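Local coordinates for Hcp1 family type VI secretion system effector (Yersinia pestis, PDB 3V4H), which probably serves as a secreted Hcp-family component of the type VI secretion system, whose relatives stack as hexameric rings into a tube, at residues Ile33-Glu39 against Asp87-Leu93; Trp54-Gln60 against Ala75-Cys81; His102-Phe108 against Ile123-Ile129; Thr154-Tyr160 against Val172-Asp178. All coordinates share one frame; numbering follows the deposited sequence.

Interaction 1. Residues Ile33-Glu39 against Asp87-Leu93; sequences IDGIEGE and DKASPNL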
# COMPACT_ATOMS: atom_id res chain seq x y z
N ILE A 33 33.45 -8.73 7.39
CA ILE A 33 33.52 -9.37 6.08
C ILE A 33 34.99 -9.49 5.63
O ILE A 33 35.70 -8.48 5.57
CB ILE A 33 32.81 -8.54 5.03
CG1 ILE A 33 31.32 -8.49 5.31
CG2 ILE A 33 33.10 -9.08 3.63
CD1 ILE A 33 30.56 -7.60 4.38
N ASP A 34 35.45 -10.68 5.32
CA ASP A 34 36.85 -10.87 4.99
C ASP A 34 37.32 -9.97 3.90
O ASP A 34 36.76 -9.93 2.84
CB ASP A 34 37.14 -12.30 4.61
CG ASP A 34 37.53 -13.14 5.78
OD1 ASP A 34 38.09 -12.61 6.74
OD2 ASP A 34 37.25 -14.34 5.77
N GLY A 35 38.38 -9.25 4.17
CA GLY A 35 38.97 -8.34 3.20
C GLY A 35 38.24 -7.01 3.04
O GLY A 35 38.70 -6.16 2.30
N ILE A 36 37.12 -6.79 3.71
CA ILE A 36 36.39 -5.57 3.52
C ILE A 36 36.10 -4.96 4.90
O ILE A 36 35.08 -5.28 5.57
CB ILE A 36 35.07 -5.79 2.72
CG1 ILE A 36 35.35 -6.45 1.36
CG2 ILE A 36 34.35 -4.48 2.52
CD1 ILE A 36 34.13 -6.77 0.51
N GLU A 37 36.98 -4.07 5.31
CA GLU A 37 36.77 -3.34 6.55
C GLU A 37 35.64 -2.30 6.52
O GLU A 37 35.39 -1.65 5.51
CB GLU A 37 38.04 -2.64 6.93
CG GLU A 37 39.01 -3.56 7.62
CD GLU A 37 40.24 -2.84 8.06
OE1 GLU A 37 40.28 -1.58 7.97
OE2 GLU A 37 41.16 -3.53 8.51
N GLY A 38 34.98 -2.12 7.65
CA GLY A 38 34.05 -1.00 7.84
C GLY A 38 34.75 0.02 8.69
O GLY A 38 35.98 0.06 8.71
N GLU A 39 33.99 0.80 9.45
CA GLU A 39 34.58 1.85 10.26
C GLU A 39 33.91 2.01 11.63
O GLU A 39 33.99 3.07 12.23
CB GLU A 39 34.54 3.17 9.47
CG GLU A 39 33.13 3.64 9.18
CD GLU A 39 33.04 4.78 8.16
OE1 GLU A 39 32.06 5.56 8.31
OE2 GLU A 39 33.87 4.87 7.21
N ASP A 87 29.80 3.70 3.49
CA ASP A 87 30.98 3.82 4.29
C ASP A 87 32.19 3.25 3.54
O ASP A 87 32.12 2.97 2.34
CB ASP A 87 30.78 3.19 5.68
CG ASP A 87 30.42 1.70 5.64
OD1 ASP A 87 30.69 0.99 4.65
OD2 ASP A 87 29.80 1.24 6.62
N LYS A 88 33.29 3.14 4.28
CA LYS A 88 34.58 2.56 3.84
C LYS A 88 34.44 1.21 3.10
O LYS A 88 35.14 0.96 2.12
CB LYS A 88 35.46 2.45 5.10
CG LYS A 88 36.82 1.84 4.96
CD LYS A 88 37.58 1.94 6.27
CE LYS A 88 38.97 1.40 6.07
NZ LYS A 88 39.73 1.21 7.33
N ALA A 89 33.50 0.38 3.53
CA ALA A 89 33.24 -0.91 2.89
C ALA A 89 32.53 -0.84 1.53
O ALA A 89 32.71 -1.73 0.71
CB ALA A 89 32.44 -1.79 3.83
N SER A 90 31.76 0.21 1.29
CA SER A 90 30.85 0.26 0.14
C SER A 90 31.53 0.08 -1.24
O SER A 90 31.08 -0.71 -2.07
CB SER A 90 30.05 1.58 0.16
OG SER A 90 29.15 1.63 1.28
N PRO A 91 32.60 0.82 -1.52
CA PRO A 91 33.15 0.58 -2.86
C PRO A 91 33.77 -0.83 -3.06
O PRO A 91 33.77 -1.34 -4.18
CB PRO A 91 34.21 1.68 -3.02
CG PRO A 91 34.44 2.24 -1.67
CD PRO A 91 33.39 1.76 -0.71
N ASN A 92 34.28 -1.43 -1.98
CA ASN A 92 34.80 -2.80 -2.03
C ASN A 92 33.64 -3.78 -2.22
O ASN A 92 33.73 -4.72 -3.00
CB ASN A 92 35.59 -3.16 -0.75
CG ASN A 92 37.02 -2.64 -0.77
OD1 ASN A 92 37.58 -2.43 -1.81
ND2 ASN A 92 37.60 -2.44 0.40
N LEU A 93 32.54 -3.54 -1.52
CA LEU A 93 31.36 -4.39 -1.68
C LEU A 93 30.87 -4.31 -3.11
O LEU A 93 30.54 -5.31 -3.71
CB LEU A 93 30.26 -3.98 -0.71
CG LEU A 93 30.54 -4.25 0.76
CD1 LEU A 93 29.54 -3.51 1.67
CD2 LEU A 93 30.53 -5.76 1.03
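Lys88 sends CG anti to its backbone N (chi1 178°), while Glu37 holds CG anti to its carbonyl carbon (chi1 -81°); both are extended beyond CG and lie side by side, pointing the same way. Here the capped start of helix 90-99, with Asp87 and Ser90 as its capping box, packs on the loop that follows strand 29-33. Lys88 NZ meets Glu37 OE1 at 2.9 Å, nearly in line with the C-O bond, in a salt bridge at the exposed margin of the contact. On the way there, Lys88 CD passes 3.5 Å from Gly38 O. Glu39 slants across Asp87 and Lys88, and its OE2 takes a weak bond from Lys88 N. Its carboxylate also rests on Asp87 CB, whereas the Asp87 carboxylate is turned to the helix start: OD1 accepts a weak bond from Ala89 N, and OD2 is bonded to His84.

The other half is mainly apolar. Ile36, after the type II turn Ile33-Ile36, puts CG2 3.5 Å from Ala89 CB and slides past Asn92, whose CB lies 3.7 Å from the same methyl. Leu93 CD2 serves two isoleucines: Ile33 crosses it at about a right angle, Ile36 at a slant. Ile33 CD1 and Ile36 CD1 each stand 3.8 Å from Leu93 CD2.

Interaction 2. Residues Trp54-Gln60 against Ala75-Cys81; sequences WNWDVAQ and ASVSDFC
Trp54, Trp56 and Phe80 form an aromatic cluster on an antiparallel strand pair that is interrupted between Asn55-Cys81 and Val58-Val77, where the register slips by one residue. The six-membered ring of Trp54 and the Phe80 ring meet rim to rim, planes 22° apart, with Trp54 CE3 3.4 Å from Phe80 CE1. Trp56 crosses Phe80 at about a right angle along the side chains, but its five-membered ring is only obliquely turned, planes at 50°. With CG anti to the backbone N (chi1 -173°), the Trp56 indole reaches across to the other strand at the interruption: NE1 gives a 2.6 Å bond to Ser78 O, which sits in the indole plane at its edge. The donor stands well above the carbonyl plane of Ser78, off its lone pairs.

Past the break, Val58 and Val77 run side by side, and Val58 CG2 sits over one face of the Trp56 ring, toward its rim, while Val77 CG1 abuts its edge. Strand 53-59 also pairs with a strand of the third subunit, carrying the sheet across the interface. Backbone bonds bracket the slip: Asn55 and Cys81 exchange two, as do Ala59 and Ser76, and between them Ser78 N reaches Asp57 O at 2.7 Å.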
# COMPACT_ATOMS: atom_id res chain seq x y z
N TRP A 54 18.45 -6.18 8.92
CA TRP A 54 18.78 -7.43 8.24
C TRP A 54 17.63 -8.35 8.12
O TRP A 54 16.65 -8.23 8.83
CB TRP A 54 19.93 -8.17 8.96
CG TRP A 54 19.56 -8.65 10.33
CD1 TRP A 54 19.40 -7.88 11.48
CD2 TRP A 54 19.26 -10.01 10.75
NE1 TRP A 54 19.04 -8.66 12.52
CE2 TRP A 54 18.94 -9.95 12.16
CE3 TRP A 54 19.24 -11.23 10.13
CZ2 TRP A 54 18.61 -11.09 12.90
CZ3 TRP A 54 18.91 -12.38 10.87
CH2 TRP A 54 18.62 -12.31 12.21
N ASN A 55 17.73 -9.35 7.24
CA ASN A 55 16.74 -10.35 7.21
C ASN A 55 17.26 -11.53 6.41
O ASN A 55 18.28 -11.38 5.76
CB ASN A 55 15.42 -9.82 6.65
CG ASN A 55 15.56 -9.33 5.23
OD1 ASN A 55 15.70 -10.13 4.30
ND2 ASN A 55 15.53 -8.03 5.05
N TRP A 56 16.64 -12.69 6.61
CA TRP A 56 17.07 -13.96 6.04
C TRP A 56 15.97 -14.94 6.24
O TRP A 56 15.31 -14.95 7.30
CB TRP A 56 18.31 -14.47 6.80
CG TRP A 56 18.87 -15.67 6.13
CD1 TRP A 56 19.08 -15.84 4.77
CD2 TRP A 56 19.27 -16.94 6.74
NE1 TRP A 56 19.58 -17.08 4.51
CE2 TRP A 56 19.70 -17.80 5.65
CE3 TRP A 56 19.32 -17.43 8.02
CZ2 TRP A 56 20.17 -19.09 5.86
CZ3 TRP A 56 19.77 -18.74 8.24
CH2 TRP A 56 20.20 -19.55 7.17
N ASP A 57 15.70 -15.76 5.25
CA ASP A 57 14.73 -16.84 5.47
C ASP A 57 14.98 -18.12 4.74
O ASP A 57 15.71 -18.18 3.80
CB ASP A 57 13.32 -16.40 5.16
CG ASP A 57 13.16 -16.00 3.77
OD1 ASP A 57 14.19 -16.00 3.10
OD2 ASP A 57 12.01 -15.66 3.39
N VAL A 58 14.28 -19.12 5.23
CA VAL A 58 14.40 -20.47 4.83
C VAL A 58 12.98 -21.04 4.85
O VAL A 58 12.19 -20.80 5.79
CB VAL A 58 15.29 -21.19 5.86
CG1 VAL A 58 15.09 -22.67 5.81
CG2 VAL A 58 16.75 -20.80 5.65
N ALA A 59 12.67 -21.80 3.81
CA ALA A 59 11.34 -22.34 3.62
C ALA A 59 11.44 -23.75 3.05
O ALA A 59 12.35 -24.05 2.27
CB ALA A 59 10.55 -21.44 2.68
N GLN A 60 10.50 -24.60 3.43
CA GLN A 60 10.46 -25.97 2.94
C GLN A 60 9.22 -26.13 2.06
O GLN A 60 8.10 -26.05 2.55
CB GLN A 60 10.46 -26.91 4.13
CG GLN A 60 10.81 -28.33 3.79
CD GLN A 60 12.25 -28.49 3.34
OE1 GLN A 60 12.51 -28.78 2.17
NE2 GLN A 60 13.19 -28.27 4.26
N ALA A 75 15.71 -27.59 1.64
CA ALA A 75 15.25 -26.27 1.99
C ALA A 75 15.60 -25.26 0.89
O ALA A 75 16.64 -25.38 0.25
CB ALA A 75 15.87 -25.86 3.31
N SER A 76 14.71 -24.28 0.68
CA SER A 76 15.03 -23.06 -0.06
C SER A 76 15.49 -22.00 0.93
O SER A 76 14.71 -21.59 1.81
CB SER A 76 13.81 -22.51 -0.83
OG SER A 76 13.62 -23.24 -2.04
N VAL A 77 16.74 -21.57 0.75
CA VAL A 77 17.46 -20.74 1.69
C VAL A 77 17.76 -19.39 1.03
O VAL A 77 18.47 -19.36 0.06
CB VAL A 77 18.81 -21.40 2.04
CG1 VAL A 77 19.57 -20.57 3.05
CG2 VAL A 77 18.58 -22.82 2.57
N SER A 78 17.25 -18.29 1.58
CA SER A 78 17.47 -16.99 0.92
C SER A 78 18.89 -16.42 1.09
O SER A 78 19.69 -16.91 1.89
CB SER A 78 16.39 -15.98 1.33
OG SER A 78 16.63 -15.44 2.65
N ASP A 79 19.21 -15.40 0.30
CA ASP A 79 20.43 -14.63 0.43
C ASP A 79 20.31 -13.98 1.76
O ASP A 79 19.21 -13.74 2.16
CB ASP A 79 20.47 -13.52 -0.64
CG ASP A 79 20.87 -14.06 -2.02
OD1 ASP A 79 21.31 -15.20 -2.07
OD2 ASP A 79 20.78 -13.33 -3.03
N PHE A 80 21.41 -13.77 2.47
CA PHE A 80 21.38 -12.92 3.71
C PHE A 80 21.38 -11.52 3.18
O PHE A 80 22.00 -11.26 2.15
CB PHE A 80 22.61 -13.17 4.60
CG PHE A 80 22.51 -12.54 5.97
CD1 PHE A 80 21.82 -13.15 7.00
CD2 PHE A 80 23.13 -11.34 6.21
CE1 PHE A 80 21.78 -12.58 8.25
CE2 PHE A 80 23.08 -10.77 7.46
CZ PHE A 80 22.38 -11.37 8.46
N CYS A 81 20.62 -10.64 3.87
CA CYS A 81 20.40 -9.24 3.54
C CYS A 81 20.80 -8.40 4.75
O CYS A 81 20.50 -8.79 5.90
CB CYS A 81 18.90 -8.96 3.29
SG CYS A 81 18.25 -9.55 1.68

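Interaction 3. Residues His102-Phe108 against Ile123-Ile129; sequences HIKNVQF and IKFTDVI
Val106 and Val128 cross at about a right angle, their CG2 methyls 3.6 Å apart, on the tightly packed, buried side, where the antiparallel beta hairpin of strands 103-111 and 119-126 gives way to strand 128-138. The chain turns a corner at Lys104 and again at Asp127, where strand 128-138 sets off into the second sheet. Val106, Phe108, Ile123 and Phe125 fill the buried face. Val106 CG1 lies 3.9 Å from Phe125 CD2, and Phe108 CB approaches the edge of the Phe125 ring. Phe108 and Ile123 run alongside each other, CD2 to CD1. This face meets Phe151 and Phe80, consistent with an aromatic interior between the sheets.

The opposite face is looser and more polar. Gln107 and Lys124 lie side by side, and the bend at the end of the lysine (chi4 -36°) brings Lys124 NZ to Gln107 OE1 at 3.1 Å, in the carbonyl plane on a lone pair. Asn105 instead turns to Asp34. On the far side of the corners, where His102 precedes Lys104 and Ile129 follows Asp127, exposed His102 is held from two directions. ND1 donates to Asp127 OD1 at 3.1 Å, on the syn side of a carboxylate whose plane is 50° from the ring, while Ile129 CG1 lies over a ring face, 3.9 Å from its centroid, as a CH-pi contact.

Backbone bonds continue through the bend, Asp127 N reaching Lys104 O at 3.1 Å. The tilted imidazole-carboxylate bond and the aliphatic lid together would restrict rotation of His102, and the nearby carboxylate would probably favour a protonated imidazole.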
# COMPACT_ATOMS: atom_id res chain seq x y z
N HIS A 102 34.82 -14.11 -4.67
CA HIS A 102 34.37 -14.88 -3.51
C HIS A 102 35.00 -14.31 -2.29
O HIS A 102 36.09 -13.76 -2.34
CB HIS A 102 34.72 -16.36 -3.66
CG HIS A 102 33.91 -17.08 -4.71
ND1 HIS A 102 33.62 -18.39 -4.63
CD2 HIS A 102 33.32 -16.62 -5.89
CE1 HIS A 102 32.89 -18.75 -5.70
NE2 HIS A 102 32.71 -17.67 -6.47
N ILE A 103 34.28 -14.43 -1.18
CA ILE A 103 34.71 -13.93 0.13
C ILE A 103 34.70 -15.13 1.06
O ILE A 103 33.71 -15.87 1.09
CB ILE A 103 33.73 -12.87 0.66
CG1 ILE A 103 33.73 -11.60 -0.22
CG2 ILE A 103 34.06 -12.51 2.12
CD1 ILE A 103 32.56 -10.63 0.08
N LYS A 104 35.77 -15.33 1.82
CA LYS A 104 35.96 -16.61 2.52
C LYS A 104 35.07 -16.76 3.75
O LYS A 104 34.46 -17.81 3.95
CB LYS A 104 37.42 -16.79 2.92
CG LYS A 104 38.34 -16.99 1.73
CD LYS A 104 39.55 -17.82 2.13
CE LYS A 104 40.46 -18.11 0.96
NZ LYS A 104 41.47 -19.14 1.33
N ASN A 105 35.00 -15.71 4.56
CA ASN A 105 34.32 -15.74 5.84
C ASN A 105 33.61 -14.42 6.03
O ASN A 105 34.17 -13.36 5.70
CB ASN A 105 35.31 -15.89 7.00
CG ASN A 105 36.09 -17.17 6.94
OD1 ASN A 105 35.57 -18.21 7.34
ND2 ASN A 105 37.35 -17.12 6.48
N VAL A 106 32.38 -14.50 6.55
CA VAL A 106 31.60 -13.37 6.98
C VAL A 106 31.01 -13.75 8.32
O VAL A 106 30.51 -14.88 8.47
CB VAL A 106 30.45 -13.05 6.01
CG1 VAL A 106 29.52 -11.97 6.58
CG2 VAL A 106 31.00 -12.61 4.65
N GLN A 107 31.10 -12.84 9.29
CA GLN A 107 30.57 -13.06 10.63
C GLN A 107 29.64 -11.91 11.06
O GLN A 107 30.05 -10.75 11.15
CB GLN A 107 31.72 -13.24 11.63
CG GLN A 107 31.22 -13.46 13.06
CD GLN A 107 32.26 -13.19 14.14
OE1 GLN A 107 32.68 -14.12 14.83
NE2 GLN A 107 32.64 -11.90 14.33
N PHE A 108 28.40 -12.28 11.37
CA PHE A 108 27.34 -11.35 11.77
C PHE A 108 27.01 -11.54 13.23
O PHE A 108 26.88 -12.66 13.69
CB PHE A 108 26.11 -11.59 10.93
CG PHE A 108 24.91 -10.84 11.42
CD1 PHE A 108 24.83 -9.47 11.25
CD2 PHE A 108 23.88 -11.49 12.05
CE1 PHE A 108 23.73 -8.73 11.70
CE2 PHE A 108 22.79 -10.78 12.52
CZ PHE A 108 22.69 -9.39 12.31
N ILE A 123 26.09 -15.44 13.51
CA ILE A 123 25.91 -16.27 12.32
C ILE A 123 27.17 -16.09 11.50
O ILE A 123 27.59 -14.96 11.21
CB ILE A 123 24.70 -15.86 11.44
CG1 ILE A 123 23.44 -15.80 12.28
CG2 ILE A 123 24.50 -16.91 10.33
CD1 ILE A 123 22.22 -15.17 11.60
N LYS A 124 27.80 -17.20 11.15
CA LYS A 124 29.01 -17.16 10.41
C LYS A 124 28.68 -17.82 9.08
O LYS A 124 28.02 -18.84 9.07
CB LYS A 124 30.08 -17.96 11.14
CG LYS A 124 30.35 -17.52 12.58
CD LYS A 124 31.41 -18.43 13.21
CE LYS A 124 31.52 -18.27 14.72
NZ LYS A 124 31.33 -16.87 15.20
N PHE A 125 29.09 -17.20 7.98
CA PHE A 125 28.86 -17.73 6.66
C PHE A 125 30.20 -18.01 5.98
O PHE A 125 31.19 -17.31 6.25
CB PHE A 125 28.05 -16.75 5.79
CG PHE A 125 26.92 -16.08 6.51
CD1 PHE A 125 25.60 -16.49 6.31
CD2 PHE A 125 27.15 -14.98 7.32
CE1 PHE A 125 24.56 -15.84 6.94
CE2 PHE A 125 26.10 -14.33 7.96
CZ PHE A 125 24.80 -14.76 7.77
N THR A 126 30.21 -19.02 5.11
CA THR A 126 31.37 -19.43 4.36
C THR A 126 31.16 -19.35 2.87
O THR A 126 30.09 -19.70 2.37
CB THR A 126 31.71 -20.88 4.67
OG1 THR A 126 32.11 -20.94 6.02
CG2 THR A 126 32.86 -21.40 3.79
N ASP A 127 32.22 -18.91 2.17
CA ASP A 127 32.23 -18.80 0.72
C ASP A 127 31.09 -17.93 0.22
O ASP A 127 30.16 -18.41 -0.42
CB ASP A 127 32.15 -20.19 0.10
CG ASP A 127 32.61 -20.20 -1.31
OD1 ASP A 127 33.39 -19.29 -1.68
OD2 ASP A 127 32.22 -21.13 -2.04
N VAL A 128 31.21 -16.63 0.49
CA VAL A 128 30.15 -15.64 0.23
C VAL A 128 30.35 -14.92 -1.11
O VAL A 128 31.49 -14.62 -1.50
CB VAL A 128 30.12 -14.60 1.36
CG1 VAL A 128 29.24 -13.42 0.98
CG2 VAL A 128 29.64 -15.25 2.67
N ILE A 129 29.26 -14.71 -1.83
CA ILE A 129 29.26 -13.91 -3.06
C ILE A 129 28.20 -12.82 -2.91
O ILE A 129 27.08 -13.09 -2.49
CB ILE A 129 28.94 -14.75 -4.30
CG1 ILE A 129 30.03 -15.81 -4.48
CG2 ILE A 129 28.82 -13.87 -5.54
CD1 ILE A 129 29.77 -16.77 -5.62

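Interaction 4. Residues Thr154-Tyr160 against Val172-Asp178; sequences TKMTQDY and VISANYD
Met156 and Tyr177, Gln158 and Ala175, and Tyr160 and Ile173 are the hydrogen-bonded pairs of a regular antiparallel beta hairpin, each joined by two backbone bonds. The straightest runs from Tyr160 N to Ile173 O, 2.9 Å long with an angle of 179° at the hydrogen. Between these pairs the alpha carbons approach opposing carbonyls, as where Ser174 CA lies 3.1 Å from Gln158 O.

Polar side chains share one face. Asp159 and Ser174 are opposite each other, and Ser174 OG is modelled 2.4 Å from Asp159 OD1, a hydrogen bond whose exact length is doubtful. Lys155 and Asp178 run side by side, yet the bend in the lysine (chi3 -93°) leaves Lys155 NZ 4.2 Å from Asp178 OD1, beyond a salt bridge; the attraction is therefore probably modest. Thr157 OG1 rests against Asn176 CB at 3.6 Å. Beside these polar pairs the Asp159 CB methylene touches the Val172 CG1 methyl at 3.7 Å.

One apolar pair joins the strands. Ile173 and Tyr160 point the same way, and Ile173 CD1 touches the edge of the tyrosine ring, 4.0 Å from CD2.

Strand 171-178 is outermost in this chain's larger sheet, while strand 155-162 pairs on its far side with strand 119-126, where Met156 touches Ile123. The third subunit packs on the hairpin through its helix 90-99: its Pro91 meets Gln158, its Ser95 Ala175 and its Leu98 Tyr177.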
# COMPACT_ATOMS: atom_id res chain seq x y z
N THR A 154 27.71 -20.86 0.80
CA THR A 154 27.63 -22.31 0.67
C THR A 154 27.35 -22.99 2.00
O THR A 154 26.76 -24.06 2.02
CB THR A 154 28.89 -22.87 -0.03
OG1 THR A 154 30.04 -22.26 0.58
CG2 THR A 154 28.86 -22.51 -1.51
N LYS A 155 27.78 -22.39 3.11
CA LYS A 155 27.53 -22.91 4.45
C LYS A 155 27.28 -21.77 5.41
O LYS A 155 27.69 -20.64 5.16
CB LYS A 155 28.74 -23.68 4.97
CG LYS A 155 29.20 -24.78 4.04
CD LYS A 155 30.28 -25.64 4.68
CE LYS A 155 31.69 -25.17 4.35
NZ LYS A 155 32.61 -26.32 4.46
N MET A 156 26.59 -22.09 6.50
CA MET A 156 26.45 -21.16 7.62
C MET A 156 26.38 -21.89 8.94
O MET A 156 25.95 -23.03 9.00
CB MET A 156 25.18 -20.31 7.44
CG MET A 156 23.84 -21.04 7.47
SD MET A 156 23.20 -21.46 9.11
CE MET A 156 23.44 -19.92 9.93
N THR A 157 26.73 -21.20 10.02
CA THR A 157 26.50 -21.68 11.38
C THR A 157 25.77 -20.61 12.15
O THR A 157 26.10 -19.43 12.00
CB THR A 157 27.83 -22.00 12.05
OG1 THR A 157 28.33 -23.23 11.50
CG2 THR A 157 27.67 -22.19 13.55
N GLN A 158 24.77 -20.99 12.95
CA GLN A 158 24.09 -20.01 13.79
C GLN A 158 24.22 -20.47 15.21
O GLN A 158 23.82 -21.59 15.54
CB GLN A 158 22.61 -19.90 13.38
CG GLN A 158 21.76 -18.97 14.20
CD GLN A 158 20.26 -19.23 14.00
OE1 GLN A 158 19.80 -20.34 14.19
NE2 GLN A 158 19.54 -18.22 13.58
N ASP A 159 24.77 -19.60 16.06
CA ASP A 159 24.93 -19.87 17.49
C ASP A 159 24.14 -18.89 18.32
O ASP A 159 24.29 -17.66 18.15
CB ASP A 159 26.38 -19.71 17.91
CG ASP A 159 27.32 -20.76 17.28
OD1 ASP A 159 27.01 -21.96 17.21
OD2 ASP A 159 28.40 -20.33 16.85
N TYR A 160 23.29 -19.40 19.20
CA TYR A 160 22.60 -18.58 20.18
C TYR A 160 23.16 -18.89 21.58
O TYR A 160 23.18 -20.06 22.02
CB TYR A 160 21.09 -18.88 20.08
CG TYR A 160 20.26 -18.13 21.09
CD1 TYR A 160 19.71 -16.92 20.76
CD2 TYR A 160 20.04 -18.63 22.37
CE1 TYR A 160 19.01 -16.18 21.69
CE2 TYR A 160 19.33 -17.89 23.32
CZ TYR A 160 18.79 -16.66 22.94
OH TYR A 160 18.04 -15.89 23.82
N VAL A 172 25.41 -22.67 24.57
CA VAL A 172 25.18 -22.23 23.22
C VAL A 172 24.32 -23.29 22.59
O VAL A 172 24.53 -24.50 22.86
CB VAL A 172 26.50 -22.15 22.43
CG1 VAL A 172 26.25 -21.65 21.01
CG2 VAL A 172 27.54 -21.25 23.15
N ILE A 173 23.34 -22.86 21.80
CA ILE A 173 22.56 -23.75 20.93
C ILE A 173 22.88 -23.39 19.51
O ILE A 173 22.80 -22.24 19.14
CB ILE A 173 21.02 -23.62 21.06
CG1 ILE A 173 20.63 -23.83 22.50
CG2 ILE A 173 20.34 -24.68 20.17
CD1 ILE A 173 20.33 -22.52 23.18
N SER A 174 23.09 -24.38 18.68
CA SER A 174 23.62 -24.12 17.37
C SER A 174 22.88 -24.90 16.31
O SER A 174 22.32 -25.98 16.56
CB SER A 174 25.07 -24.65 17.32
OG SER A 174 25.91 -23.89 18.14
N ALA A 175 22.98 -24.38 15.11
CA ALA A 175 22.46 -25.05 13.97
C ALA A 175 23.52 -24.78 12.95
O ALA A 175 24.22 -23.78 13.04
CB ALA A 175 21.14 -24.42 13.55
N ASN A 176 23.65 -25.67 11.98
CA ASN A 176 24.51 -25.38 10.85
C ASN A 176 23.91 -25.95 9.58
O ASN A 176 23.01 -26.79 9.63
CB ASN A 176 25.92 -25.90 11.11
CG ASN A 176 26.01 -27.40 11.06
OD1 ASN A 176 26.62 -27.96 10.15
ND2 ASN A 176 25.37 -28.07 12.03
N TYR A 177 24.36 -25.48 8.42
CA TYR A 177 23.81 -25.98 7.16
C TYR A 177 24.79 -25.79 6.03
O TYR A 177 25.59 -24.86 6.03
CB TYR A 177 22.46 -25.30 6.82
CG TYR A 177 21.86 -25.69 5.49
CD1 TYR A 177 21.21 -26.91 5.31
CD2 TYR A 177 21.99 -24.83 4.38
CE1 TYR A 177 20.69 -27.26 4.07
CE2 TYR A 177 21.48 -25.16 3.15
CZ TYR A 177 20.84 -26.37 2.99
OH TYR A 177 20.35 -26.66 1.74
N ASP A 178 24.69 -26.68 5.06
CA ASP A 178 25.64 -26.76 3.99
C ASP A 178 24.86 -26.98 2.71
O ASP A 178 24.10 -27.95 2.62
CB ASP A 178 26.53 -27.95 4.25
CG ASP A 178 27.75 -27.95 3.39
OD1 ASP A 178 28.84 -28.09 3.98
OD2 ASP A 178 27.63 -27.82 2.14

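How the interactions relate
From the N terminus, interaction 1 closes the longest loop, joining the segment after strand 29-33 to the start of helix 90-99. Interaction 2 lies wholly within that loop, pairing strands 53-59 and 76-85. Interactions 3 and 4 follow in series, each closing a hairpin; none of the four cross. Interaction 3 is the hub. Ile33 of interaction 1 packs on its Ile103, Phe80 of interaction 2 packs on its Phe125 and Phe108, and Lys124 bonds through its backbone to Thr157 of interaction 4. Interactions 2 and 4 also meet, through Trp56 and Met156, uniting the two sheets, and both touch the third subunit.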